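Local coordinates for 457aa long hypothetical protein (Pyrococcus horikoshii, PDB 2CSU) that is of unknown function but combines a Rossmann-type CoA-binding domain with two further domains of the CoA-ligase family, at residues N301-G306 with I375-P379; A349-G353 with A382-E388; A321-T327 with L363-V369. All blocks are in the same frame, centred on the assembly; numbering follows the deposited sequence.

Overall arrangement
All three interactions lie within the C-terminal Ligase-CoA domain, an alpha/beta unit whose central strands 295-300 and 371-377 run parallel. Along the chain the segments come as 301-306, 321-327, 349-353, 363-369, 375-379 and 382-388, so interaction 3 is nested inside the loop closed by interaction 1, while interaction 2 crosses both. Interactions 1 and 2 have centres about 12 Å apart and touch, Pro-379 packing on Met-384 where strands give way to helices. Interaction 3 lies just ahead of strand 371-377, its centre about 21 Å from that of interaction 1 and 25 Å from that of interaction 2. Helix 353-365 links the two ends: interaction 2 holds its beginning and interaction 3 its finish.

Interaction 1 of 3, residues N301-G306 with I375-P379; sequences NAGGPG and ICVVP
Pro-305 and Ile-375 meet at the apolar centre, the proline CB resting 3.7 Å from Ile-375 CG2. Val-377 CG2 completes the patch: it lies 3.6 Å from Ala-302 CB and also reaches Pro-305 CG, the valine and the proline ring crossing at about a right angle. Ile-375 stretches its CD1 beneath the first turn of helix 303-314, to 4.0 Å from Gly-306 CA.

Outward from this patch the contact turns polar. The side chain of Asn-301 pairs with the backbone of Val-377 much as a neighbouring strand would. Its OD1 accepts the N-H of Val-377 at 2.8 Å, from a donor tilted 17° out of the carbonyl plane, while ND2 gives a straighter bond to Val-377 O at 2.6 Å, lying in the carbonyl plane on a lone pair. A chi1 of 72° puts CG between the backbone N and carbonyl carbon, turning the amide to face the strand, and the paired bonds fix which end of it is oxygen. The backbone N of Asn-301 adds a weak bond to Ile-375 O.

Everything that touches here is buried. The contact sets a strand-to-helix loop of the alpha/beta fold, with Ala-302 at the N-cap position before the glycine-rich start of helix 303-314, beside the end of parallel strand 371-377; Tyr-356 of helix 353-365 packs on Asn-301 and Cys-376, and Ala-160 of the second subunit covers Ala-302 and Val-377.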
ATOM      1  N   ASN A 301     -18.245   9.180  -4.216  1.00 25.05           N
ATOM      2  CA  ASN A 301     -18.556  10.466  -3.595  1.00 25.29           C
ATOM      3  C   ASN A 301     -17.443  11.453  -3.925  1.00 24.96           C
ATOM      4  O   ASN A 301     -17.422  12.577  -3.445  1.00 25.83           O
ATOM      5  CB  ASN A 301     -18.717  10.306  -2.069  1.00 24.60           C
ATOM      6  CG  ASN A 301     -17.402  10.051  -1.342  1.00 24.26           C
ATOM      7  OD1 ASN A 301     -16.446   9.502  -1.902  1.00 23.88           O
ATOM      8  ND2 ASN A 301     -17.360  10.430  -0.066  1.00 23.23           N
ATOM      9  N   ALA A 302     -16.522  11.012  -4.774  1.00 25.13           N
ATOM     10  CA  ALA A 302     -15.382  11.817  -5.191  1.00 25.17           C
ATOM     11  C   ALA A 302     -15.030  11.531  -6.650  1.00 25.15           C
ATOM     12  O   ALA A 302     -14.744  10.388  -7.013  1.00 25.32           O
ATOM     13  CB  ALA A 302     -14.182  11.507  -4.305  1.00 25.23           C
ATOM     14  N   GLY A 303     -15.055  12.570  -7.479  1.00 25.43           N
ATOM     15  CA  GLY A 303     -14.732  12.403  -8.889  1.00 25.93           C
ATOM     16  C   GLY A 303     -13.348  11.817  -9.145  1.00 26.82           C
ATOM     17  O   GLY A 303     -13.221  10.799  -9.819  1.00 28.13           O
ATOM     18  N   GLY A 304     -12.317  12.462  -8.607  1.00 27.44           N
ATOM     19  CA  GLY A 304     -10.950  12.002  -8.800  1.00 27.52           C
ATOM     20  C   GLY A 304     -10.788  10.497  -8.699  1.00 28.59           C
ATOM     21  O   GLY A 304     -10.440   9.842  -9.682  1.00 29.23           O
ATOM     22  N   PRO A 305     -11.031   9.920  -7.511  1.00 28.29           N
ATOM     23  CA  PRO A 305     -10.916   8.484  -7.278  1.00 28.17           C
ATOM     24  C   PRO A 305     -11.676   7.673  -8.317  1.00 28.23           C
ATOM     25  O   PRO A 305     -11.303   6.555  -8.626  1.00 28.17           O
ATOM     26  CB  PRO A 305     -11.506   8.322  -5.878  1.00 28.85           C
ATOM     27  CG  PRO A 305     -11.068   9.566  -5.207  1.00 28.86           C
ATOM     28  CD  PRO A 305     -11.337  10.629  -6.254  1.00 28.55           C
ATOM     29  N   GLY A 306     -12.761   8.237  -8.833  1.00 28.50           N
ATOM     30  CA  GLY A 306     -13.545   7.539  -9.827  1.00 28.97           C
ATOM     31  C   GLY A 306     -12.861   7.482 -11.187  1.00 29.25           C
ATOM     32  O   GLY A 306     -12.865   6.440 -11.851  1.00 29.65           O
ATOM     33  N   ILE A 375     -16.926   3.460  -4.365  1.00 25.64           N
ATOM     34  CA  ILE A 375     -15.777   4.280  -3.963  1.00 25.19           C
ATOM     35  C   ILE A 375     -16.189   5.393  -2.984  1.00 25.07           C
ATOM     36  O   ILE A 375     -17.115   6.165  -3.222  1.00 26.04           O
ATOM     37  CB  ILE A 375     -15.178   4.905  -5.228  1.00 23.33           C
ATOM     38  CG1 ILE A 375     -14.696   3.809  -6.185  1.00 21.50           C
ATOM     39  CG2 ILE A 375     -13.965   5.784  -4.861  1.00 23.53           C
ATOM     40  CD1 ILE A 375     -14.196   4.378  -7.515  1.00 20.27           C
ATOM     41  N   CYS A 376     -15.491   5.452  -1.830  1.00 25.57           N
ATOM     42  CA  CYS A 376     -15.877   6.456  -0.874  1.00 25.80           C
ATOM     43  C   CYS A 376     -14.659   7.032  -0.180  1.00 26.39           C
ATOM     44  O   CYS A 376     -13.917   6.357   0.520  1.00 26.48           O
ATOM     45  CB  CYS A 376     -16.764   5.791   0.173  1.00 24.93           C
ATOM     46  SG  CYS A 376     -17.147   6.903   1.547  1.00 26.41           S
ATOM     47  N   VAL A 377     -14.426   8.315  -0.460  1.00 26.69           N
ATOM     48  CA  VAL A 377     -13.605   9.056   0.462  1.00 27.64           C
ATOM     49  C   VAL A 377     -14.440   9.359   1.711  1.00 28.82           C
ATOM     50  O   VAL A 377     -15.525   9.927   1.652  1.00 29.26           O
ATOM     51  CB  VAL A 377     -13.172  10.347  -0.223  1.00 27.93           C
ATOM     52  CG1 VAL A 377     -12.258  11.130   0.713  1.00 28.05           C
ATOM     53  CG2 VAL A 377     -12.423  10.025  -1.502  1.00 26.48           C
ATOM     54  N   VAL A 378     -13.948   8.864   2.859  1.00 30.27           N
ATOM     55  CA  VAL A 378     -14.721   9.023   4.083  1.00 30.68           C
ATOM     56  C   VAL A 378     -14.678  10.463   4.599  1.00 31.57           C
ATOM     57  O   VAL A 378     -13.637  11.010   4.942  1.00 30.48           O
ATOM     58  CB  VAL A 378     -14.174   8.057   5.134  1.00 30.76           C
ATOM     59  CG1 VAL A 378     -14.873   8.299   6.474  1.00 30.30           C
ATOM     60  CG2 VAL A 378     -14.433   6.630   4.696  1.00 29.94           C
ATOM     61  N   PRO A 379     -15.865  11.098   4.633  1.00 33.62           N
ATOM     62  CA  PRO A 379     -15.988  12.478   5.064  1.00 36.01           C
ATOM     63  C   PRO A 379     -15.940  12.586   6.584  1.00 38.37           C
ATOM     64  O   PRO A 379     -16.432  11.733   7.312  1.00 39.13           O
ATOM     65  CB  PRO A 379     -17.326  12.992   4.545  1.00 34.99           C
ATOM     66  CG  PRO A 379     -18.232  11.756   4.549  1.00 34.82           C
ATOM     67  CD  PRO A 379     -17.182  10.570   4.292  1.00 33.95           C
TER

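Interaction 2 of 3, residues A349-G353 with A382-E388; sequences ASARG and AGMTLTE
Gly-353 and Glu-388 bring together two beta-alpha loops of the alpha/beta fold, leading from strand 344-346 into helix 353-365 and from strand 371-377 into helix 388-400. The two backbones come nearest here, with the Gly-353 and Glu-388 CA atoms 4.5 Å apart, and the N-H of Gly-353 points almost straight at Glu-388 OE2, 3.0 Å away, meeting it on the anti side. Glu-388 reaches across to accept it, its CG between its own N and carbonyl carbon (chi1 58°) and the chain extended beyond. Its other oxygen, OE1, takes the N-H of Thr-385 from above the carboxylate plane, holding its own loop too.

Met-384, a selenomethionine, fills the middle. Its CG sits over one face of the Arg-352 guanidinium, 3.3 Å from NH1; SE lies over the same face, offset toward the rim, and touches Arg-352 CG at 3.5 Å, while CE ends near Ala-349 O and Ser-350 O.

The outer side is looser and partly exposed. Arg-352 extends along it, NH2 approaching Ala-382 O at a doubtfully short distance. Its NH1 reaches Glu-388 OE2 in a long salt bridge of 3.8 Å, and a water bridges the same two atoms, 3.2 Å from each.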
ATOM      1  N   ALA A 349     -19.819  15.102  -2.692  1.00 40.37           N
ATOM      2  CA  ALA A 349     -19.076  14.949  -1.449  1.00 40.41           C
ATOM      3  C   ALA A 349     -20.010  14.943  -0.240  1.00 40.90           C
ATOM      4  O   ALA A 349     -19.613  14.575   0.867  1.00 41.65           O
ATOM      5  CB  ALA A 349     -18.060  16.070  -1.318  1.00 39.85           C
ATOM      6  N   SER A 350     -21.254  15.349  -0.458  1.00 40.46           N
ATOM      7  CA  SER A 350     -22.247  15.390   0.601  1.00 40.26           C
ATOM      8  C   SER A 350     -22.977  14.064   0.745  1.00 39.99           C
ATOM      9  O   SER A 350     -23.809  13.903   1.634  1.00 40.21           O
ATOM     10  CB  SER A 350     -23.266  16.492   0.313  1.00 40.67           C
ATOM     11  OG  SER A 350     -23.800  16.348  -0.992  1.00 41.04           O
ATOM     12  N   ALA A 351     -22.673  13.112  -0.127  1.00 40.20           N
ATOM     13  CA  ALA A 351     -23.333  11.815  -0.069  1.00 39.80           C
ATOM     14  C   ALA A 351     -23.359  11.193   1.329  1.00 40.16           C
ATOM     15  O   ALA A 351     -22.316  10.966   1.962  1.00 38.53           O
ATOM     16  CB  ALA A 351     -22.683  10.857  -1.041  1.00 39.92           C
ATOM     17  N   ARG A 352     -24.570  10.909   1.796  1.00 40.59           N
ATOM     18  CA  ARG A 352     -24.770  10.287   3.096  1.00 40.78           C
ATOM     19  C   ARG A 352     -25.068   8.798   2.949  1.00 39.98           C
ATOM     20  O   ARG A 352     -25.266   8.276   1.858  1.00 39.06           O
ATOM     21  CB  ARG A 352     -25.945  10.993   3.781  1.00 42.34           C
ATOM     22  CG  ARG A 352     -25.587  12.399   4.267  1.00 44.46           C
ATOM     23  CD  ARG A 352     -26.674  12.980   5.182  1.00 47.16           C
ATOM     24  NE  ARG A 352     -26.275  14.300   5.680  1.00 48.83           N
ATOM     25  CZ  ARG A 352     -25.498  14.320   6.776  1.00 49.78           C
ATOM     26  NH1 ARG A 352     -25.137  13.184   7.350  1.00 50.66           N
ATOM     27  NH2 ARG A 352     -25.041  15.485   7.245  1.00 50.56           N
ATOM     28  N   GLY A 353     -25.050   8.096   4.095  1.00 40.40           N
ATOM     29  CA  GLY A 353     -25.351   6.672   4.055  1.00 39.72           C
ATOM     30  C   GLY A 353     -26.579   6.379   3.186  1.00 39.85           C
ATOM     31  O   GLY A 353     -26.591   5.478   2.358  1.00 40.42           O
ATOM     32  N   ALA A 382     -20.006  17.625   8.067  1.00 49.19           N
ATOM     33  CA  ALA A 382     -21.453  17.549   7.874  1.00 49.36           C
ATOM     34  C   ALA A 382     -22.109  16.611   8.888  1.00 49.14           C
ATOM     35  O   ALA A 382     -23.252  16.193   8.712  1.00 49.34           O
ATOM     36  CB  ALA A 382     -21.776  17.095   6.449  1.00 49.85           C
ATOM     37  N   GLY A 383     -21.377  16.277   9.945  1.00 48.55           N
ATOM     38  CA  GLY A 383     -21.920  15.407  10.975  1.00 48.26           C
ATOM     39  C   GLY A 383     -22.219  13.978  10.548  1.00 48.07           C
ATOM     40  O   GLY A 383     -23.049  13.303  11.164  1.00 47.83           O
HETATM   41  N   MSE A 384     -21.558  13.511   9.494  1.00 47.15           N
HETATM   42  CA  MSE A 384     -21.760  12.141   9.039  1.00 46.62           C
HETATM   43  C   MSE A 384     -20.836  11.252   9.862  1.00 44.90           C
HETATM   44  O   MSE A 384     -19.856  11.732  10.422  1.00 43.86           O
HETATM   45  CB  MSE A 384     -21.421  12.012   7.547  1.00 47.60           C
HETATM   46  CG  MSE A 384     -21.895  13.183   6.714  1.00 49.25           C
HETATM   47 SE   MSE A 384     -22.211  12.793   4.989  1.00 52.09          SE
HETATM   48  CE  MSE A 384     -21.168  13.904   4.207  1.00 49.59           C
ATOM     49  N   THR A 385     -21.148   9.964   9.944  1.00 43.92           N
ATOM     50  CA  THR A 385     -20.308   9.039  10.695  1.00 42.54           C
ATOM     51  C   THR A 385     -19.239   8.446   9.783  1.00 41.68           C
ATOM     52  O   THR A 385     -19.250   8.656   8.573  1.00 41.15           O
ATOM     53  CB  THR A 385     -21.117   7.887  11.304  1.00 42.85           C
ATOM     54  OG1 THR A 385     -21.496   6.981  10.262  1.00 43.00           O
ATOM     55  CG2 THR A 385     -22.370   8.399  11.970  1.00 42.40           C
ATOM     56  N   LEU A 386     -18.324   7.687  10.370  1.00 40.90           N
ATOM     57  CA  LEU A 386     -17.233   7.097   9.615  1.00 40.27           C
ATOM     58  C   LEU A 386     -17.621   5.801   8.916  1.00 38.99           C
ATOM     59  O   LEU A 386     -16.859   5.282   8.095  1.00 38.18           O
ATOM     60  CB  LEU A 386     -16.054   6.835  10.555  1.00 40.87           C
ATOM     61  CG  LEU A 386     -15.465   8.027  11.310  1.00 41.13           C
ATOM     62  CD1 LEU A 386     -14.563   7.535  12.422  1.00 42.13           C
ATOM     63  CD2 LEU A 386     -14.701   8.911  10.355  1.00 42.97           C
ATOM     64  N   THR A 387     -18.814   5.294   9.223  1.00 37.58           N
ATOM     65  CA  THR A 387     -19.256   4.025   8.656  1.00 35.89           C
ATOM     66  C   THR A 387     -20.608   4.033   7.964  1.00 34.89           C
ATOM     67  O   THR A 387     -21.020   3.015   7.420  1.00 35.36           O
ATOM     68  CB  THR A 387     -19.352   2.948   9.752  1.00 36.29           C
ATOM     69  OG1 THR A 387     -20.425   3.282  10.639  1.00 36.27           O
ATOM     70  CG2 THR A 387     -18.064   2.868  10.551  1.00 34.93           C
ATOM     71  N   GLU A 388     -21.310   5.157   7.962  1.00 33.60           N
ATOM     72  CA  GLU A 388     -22.635   5.147   7.358  1.00 32.18           C
ATOM     73  C   GLU A 388     -22.659   4.790   5.886  1.00 31.26           C
ATOM     74  O   GLU A 388     -23.534   4.048   5.436  1.00 30.72           O
ATOM     75  CB  GLU A 388     -23.356   6.483   7.606  1.00 33.43           C
ATOM     76  CG  GLU A 388     -22.663   7.742   7.112  1.00 35.20           C
ATOM     77  CD  GLU A 388     -23.456   8.998   7.471  1.00 35.70           C
ATOM     78  OE1 GLU A 388     -23.428   9.407   8.658  1.00 34.93           O
ATOM     79  OE2 GLU A 388     -24.119   9.558   6.572  1.00 35.19           O
TER
HETATM   80  O   HOH W   1     -26.951  10.596   7.557  1.00 52.97           O

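Interaction 3 of 3, residues A321-T327 with L363-V369; sequences ATLEEKT and LLQDPNV
Asp-366 OD2 is gripped by two donors from the facing segment. The backbone N-H of Glu-324 comes in on the syn lone pair, 2.8 Å away and nearly straight at 168°, and the hydroxyl OG1 of Thr-327 donates from the anti side at 3.0 Å, somewhat out of the carboxylate plane. The carboxylate swings across to them because Asp-366 CG stands opposite its own backbone N, at a chi1 of -164°. Its second oxygen, OD1, turns home and accepts the N-H of Asn-368 at 3.0 Å, an Asx turn within the type I beta turn from Asp-366 to Val-369.

That turn places Asn-368 against Thr-322, whose carbonyl oxygen receives a weak bond from ND2. Next to it Pro-367 sets CD and CG of its ring against Glu-324 OE1, the two side chains crossing at about a right angle. Glu-324 OE2 is drawn the other way, into a salt bridge with Lys-326 NZ on the outer side of the contact.

Beneath the polar layer the packing is apolar. Leu-323 starts away from the partner segment but brings its end back, setting CD2 3.8 Å from Leu-363 CD2 and 3.9 Å from Val-369 CG2. Val-345 of strand 344-346 and Ala-297 of strand 295-300 continue this core, tying the end of helix 353-365 to the sheet.

Asp-366 therefore joins the start of helix 325-334, with Glu-324 at its N-cap position, to the turn that leaves helix 353-365. Three donors, one of them the N-H of Glu-324 at the helix start, would probably stabilise a negative charge on this buried carboxylate despite the like charge of Glu-324 nearby.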
ATOM      1  N   ALA A 321     -20.722  -0.078 -17.817  1.00 41.88           N
ATOM      2  CA  ALA A 321     -22.070  -0.400 -18.263  1.00 42.07           C
ATOM      3  C   ALA A 321     -22.858   0.847 -18.669  1.00 42.01           C
ATOM      4  O   ALA A 321     -22.493   1.971 -18.318  1.00 41.24           O
ATOM      5  CB  ALA A 321     -22.814  -1.148 -17.162  1.00 41.52           C
ATOM      6  N   THR A 322     -23.925   0.639 -19.435  1.00 42.10           N
ATOM      7  CA  THR A 322     -24.784   1.741 -19.860  1.00 42.12           C
ATOM      8  C   THR A 322     -26.054   1.542 -19.056  1.00 42.40           C
ATOM      9  O   THR A 322     -26.701   0.501 -19.168  1.00 41.81           O
ATOM     10  CB  THR A 322     -25.131   1.681 -21.366  1.00 42.41           C
ATOM     11  OG1 THR A 322     -23.930   1.729 -22.145  1.00 41.45           O
ATOM     12  CG2 THR A 322     -26.016   2.866 -21.746  1.00 43.05           C
ATOM     13  N   LEU A 323     -26.392   2.528 -18.232  1.00 42.78           N
ATOM     14  CA  LEU A 323     -27.570   2.445 -17.378  1.00 44.50           C
ATOM     15  C   LEU A 323     -28.883   2.686 -18.116  1.00 45.80           C
ATOM     16  O   LEU A 323     -28.888   3.225 -19.221  1.00 46.43           O
ATOM     17  CB  LEU A 323     -27.442   3.456 -16.235  1.00 43.79           C
ATOM     18  CG  LEU A 323     -26.119   3.440 -15.457  1.00 42.90           C
ATOM     19  CD1 LEU A 323     -26.178   4.453 -14.331  1.00 41.49           C
ATOM     20  CD2 LEU A 323     -25.850   2.036 -14.919  1.00 42.45           C
ATOM     21  N   GLU A 324     -29.993   2.271 -17.506  1.00 47.38           N
ATOM     22  CA  GLU A 324     -31.313   2.488 -18.101  1.00 48.87           C
ATOM     23  C   GLU A 324     -31.774   3.889 -17.720  1.00 49.54           C
ATOM     24  O   GLU A 324     -31.363   4.416 -16.683  1.00 50.11           O
ATOM     25  CB  GLU A 324     -32.322   1.447 -17.600  1.00 48.95           C
ATOM     26  CG  GLU A 324     -32.144   0.076 -18.234  1.00 50.59           C
ATOM     27  CD  GLU A 324     -33.377  -0.805 -18.122  1.00 51.61           C
ATOM     28  OE1 GLU A 324     -33.881  -0.985 -16.994  1.00 51.60           O
ATOM     29  OE2 GLU A 324     -33.836  -1.325 -19.163  1.00 52.25           O
ATOM     30  N   GLU A 325     -32.610   4.503 -18.554  1.00 50.31           N
ATOM     31  CA  GLU A 325     -33.099   5.831 -18.203  1.00 50.89           C
ATOM     32  C   GLU A 325     -33.837   5.824 -16.862  1.00 50.72           C
ATOM     33  O   GLU A 325     -33.706   6.720 -16.039  1.00 51.01           O
ATOM     34  CB  GLU A 325     -34.040   6.302 -19.313  1.00 52.52           C
ATOM     35  CG  GLU A 325     -33.526   7.556 -20.022  1.00 54.95           C
ATOM     36  CD  GLU A 325     -33.582   8.727 -19.070  1.00 55.82           C
ATOM     37  OE1 GLU A 325     -32.687   8.857 -18.247  1.00 56.51           O
ATOM     38  OE2 GLU A 325     -34.530   9.506 -19.158  1.00 56.85           O
ATOM     39  N   LYS A 326     -34.670   4.784 -16.676  1.00 50.39           N
ATOM     40  CA  LYS A 326     -35.425   4.676 -15.432  1.00 49.84           C
ATOM     41  C   LYS A 326     -34.515   4.822 -14.210  1.00 48.73           C
ATOM     42  O   LYS A 326     -34.820   5.512 -13.245  1.00 48.77           O
ATOM     43  CB  LYS A 326     -36.112   3.312 -15.408  1.00 51.36           C
ATOM     44  CG  LYS A 326     -37.091   3.131 -16.570  1.00 52.74           C
ATOM     45  CD  LYS A 326     -37.326   1.657 -16.908  1.00 53.99           C
ATOM     46  CE  LYS A 326     -37.336   1.396 -18.418  1.00 55.00           C
ATOM     47  NZ  LYS A 326     -36.606   0.164 -18.707  1.00 54.96           N
ATOM     48  N   THR A 327     -33.379   4.103 -14.259  1.00 47.40           N
ATOM     49  CA  THR A 327     -32.438   4.171 -13.149  1.00 46.03           C
ATOM     50  C   THR A 327     -31.764   5.543 -13.070  1.00 44.25           C
ATOM     51  O   THR A 327     -31.665   6.155 -12.015  1.00 43.57           O
ATOM     52  CB  THR A 327     -31.383   3.082 -13.350  1.00 46.43           C
ATOM     53  OG1 THR A 327     -32.029   1.808 -13.382  1.00 46.98           O
ATOM     54  CG2 THR A 327     -30.384   3.099 -12.190  1.00 46.75           C
ATOM     55  N   LEU A 363     -28.208   0.703  -8.795  1.00 38.60           N
ATOM     56  CA  LEU A 363     -27.210   0.191  -9.731  1.00 39.33           C
ATOM     57  C   LEU A 363     -27.234  -1.335  -9.801  1.00 39.24           C
ATOM     58  O   LEU A 363     -27.137  -1.906 -10.887  1.00 38.63           O
ATOM     59  CB  LEU A 363     -25.806   0.673  -9.352  1.00 38.03           C
ATOM     60  CG  LEU A 363     -25.512   2.148  -9.614  1.00 38.37           C
ATOM     61  CD1 LEU A 363     -24.162   2.522  -9.016  1.00 38.49           C
ATOM     62  CD2 LEU A 363     -25.542   2.405 -11.109  1.00 38.65           C
ATOM     63  N   LEU A 364     -27.365  -1.989  -8.649  1.00 40.19           N
ATOM     64  CA  LEU A 364     -27.411  -3.452  -8.609  1.00 42.03           C
ATOM     65  C   LEU A 364     -28.690  -4.011  -9.244  1.00 42.84           C
ATOM     66  O   LEU A 364     -28.756  -5.189  -9.589  1.00 42.29           O
ATOM     67  CB  LEU A 364     -27.303  -3.952  -7.162  1.00 41.43           C
ATOM     68  CG  LEU A 364     -25.959  -3.823  -6.432  1.00 41.89           C
ATOM     69  CD1 LEU A 364     -26.146  -4.143  -4.968  1.00 41.21           C
ATOM     70  CD2 LEU A 364     -24.927  -4.756  -7.047  1.00 41.00           C
ATOM     71  N   GLN A 365     -29.708  -3.169  -9.391  1.00 44.69           N
ATOM     72  CA  GLN A 365     -30.970  -3.609  -9.981  1.00 46.00           C
ATOM     73  C   GLN A 365     -31.006  -3.372 -11.485  1.00 46.38           C
ATOM     74  O   GLN A 365     -31.798  -3.990 -12.208  1.00 46.75           O
ATOM     75  CB  GLN A 365     -32.149  -2.899  -9.307  1.00 46.78           C
ATOM     76  CG  GLN A 365     -32.640  -3.594  -8.046  1.00 48.28           C
ATOM     77  CD  GLN A 365     -33.660  -2.769  -7.266  1.00 49.71           C
ATOM     78  OE1 GLN A 365     -34.047  -3.139  -6.157  1.00 49.82           O
ATOM     79  NE2 GLN A 365     -34.095  -1.645  -7.842  1.00 49.72           N
ATOM     80  N   ASP A 366     -30.150  -2.475 -11.961  1.00 46.51           N
ATOM     81  CA  ASP A 366     -30.102  -2.193 -13.386  1.00 46.84           C
ATOM     82  C   ASP A 366     -29.634  -3.467 -14.074  1.00 47.36           C
ATOM     83  O   ASP A 366     -28.600  -4.035 -13.725  1.00 47.26           O
ATOM     84  CB  ASP A 366     -29.143  -1.041 -13.680  1.00 46.75           C
ATOM     85  CG  ASP A 366     -29.333  -0.464 -15.070  1.00 47.79           C
ATOM     86  OD1 ASP A 366     -28.893  -1.101 -16.047  1.00 47.96           O
ATOM     87  OD2 ASP A 366     -29.928   0.630 -15.188  1.00 48.06           O
ATOM     88  N   PRO A 367     -30.403  -3.939 -15.061  1.00 47.25           N
ATOM     89  CA  PRO A 367     -30.079  -5.157 -15.806  1.00 46.83           C
ATOM     90  C   PRO A 367     -28.776  -5.113 -16.597  1.00 46.34           C
ATOM     91  O   PRO A 367     -28.308  -6.147 -17.063  1.00 46.25           O
ATOM     92  CB  PRO A 367     -31.292  -5.332 -16.715  1.00 47.50           C
ATOM     93  CG  PRO A 367     -31.688  -3.898 -16.995  1.00 47.09           C
ATOM     94  CD  PRO A 367     -31.606  -3.289 -15.613  1.00 46.75           C
ATOM     95  N   ASN A 368     -28.188  -3.933 -16.755  1.00 45.69           N
ATOM     96  CA  ASN A 368     -26.945  -3.825 -17.517  1.00 44.93           C
ATOM     97  C   ASN A 368     -25.691  -3.797 -16.660  1.00 43.81           C
ATOM     98  O   ASN A 368     -24.580  -3.720 -17.182  1.00 43.87           O
ATOM     99  CB  ASN A 368     -26.969  -2.583 -18.413  1.00 46.09           C
ATOM    100  CG  ASN A 368     -27.978  -2.700 -19.537  1.00 47.61           C
ATOM    101  OD1 ASN A 368     -28.080  -3.733 -20.190  1.00 48.45           O
ATOM    102  ND2 ASN A 368     -28.726  -1.627 -19.774  1.00 48.72           N
ATOM    103  N   VAL A 369     -25.869  -3.844 -15.345  1.00 42.25           N
ATOM    104  CA  VAL A 369     -24.740  -3.832 -14.424  1.00 40.82           C
ATOM    105  C   VAL A 369     -24.401  -5.265 -14.029  1.00 39.92           C
ATOM    106  O   VAL A 369     -25.263  -6.010 -13.556  1.00 39.35           O
ATOM    107  CB  VAL A 369     -25.064  -3.014 -13.152  1.00 40.36           C
ATOM    108  CG1 VAL A 369     -23.889  -3.061 -12.180  1.00 40.49           C
ATOM    109  CG2 VAL A 369     -25.368  -1.564 -13.534  1.00 40.44           C
TER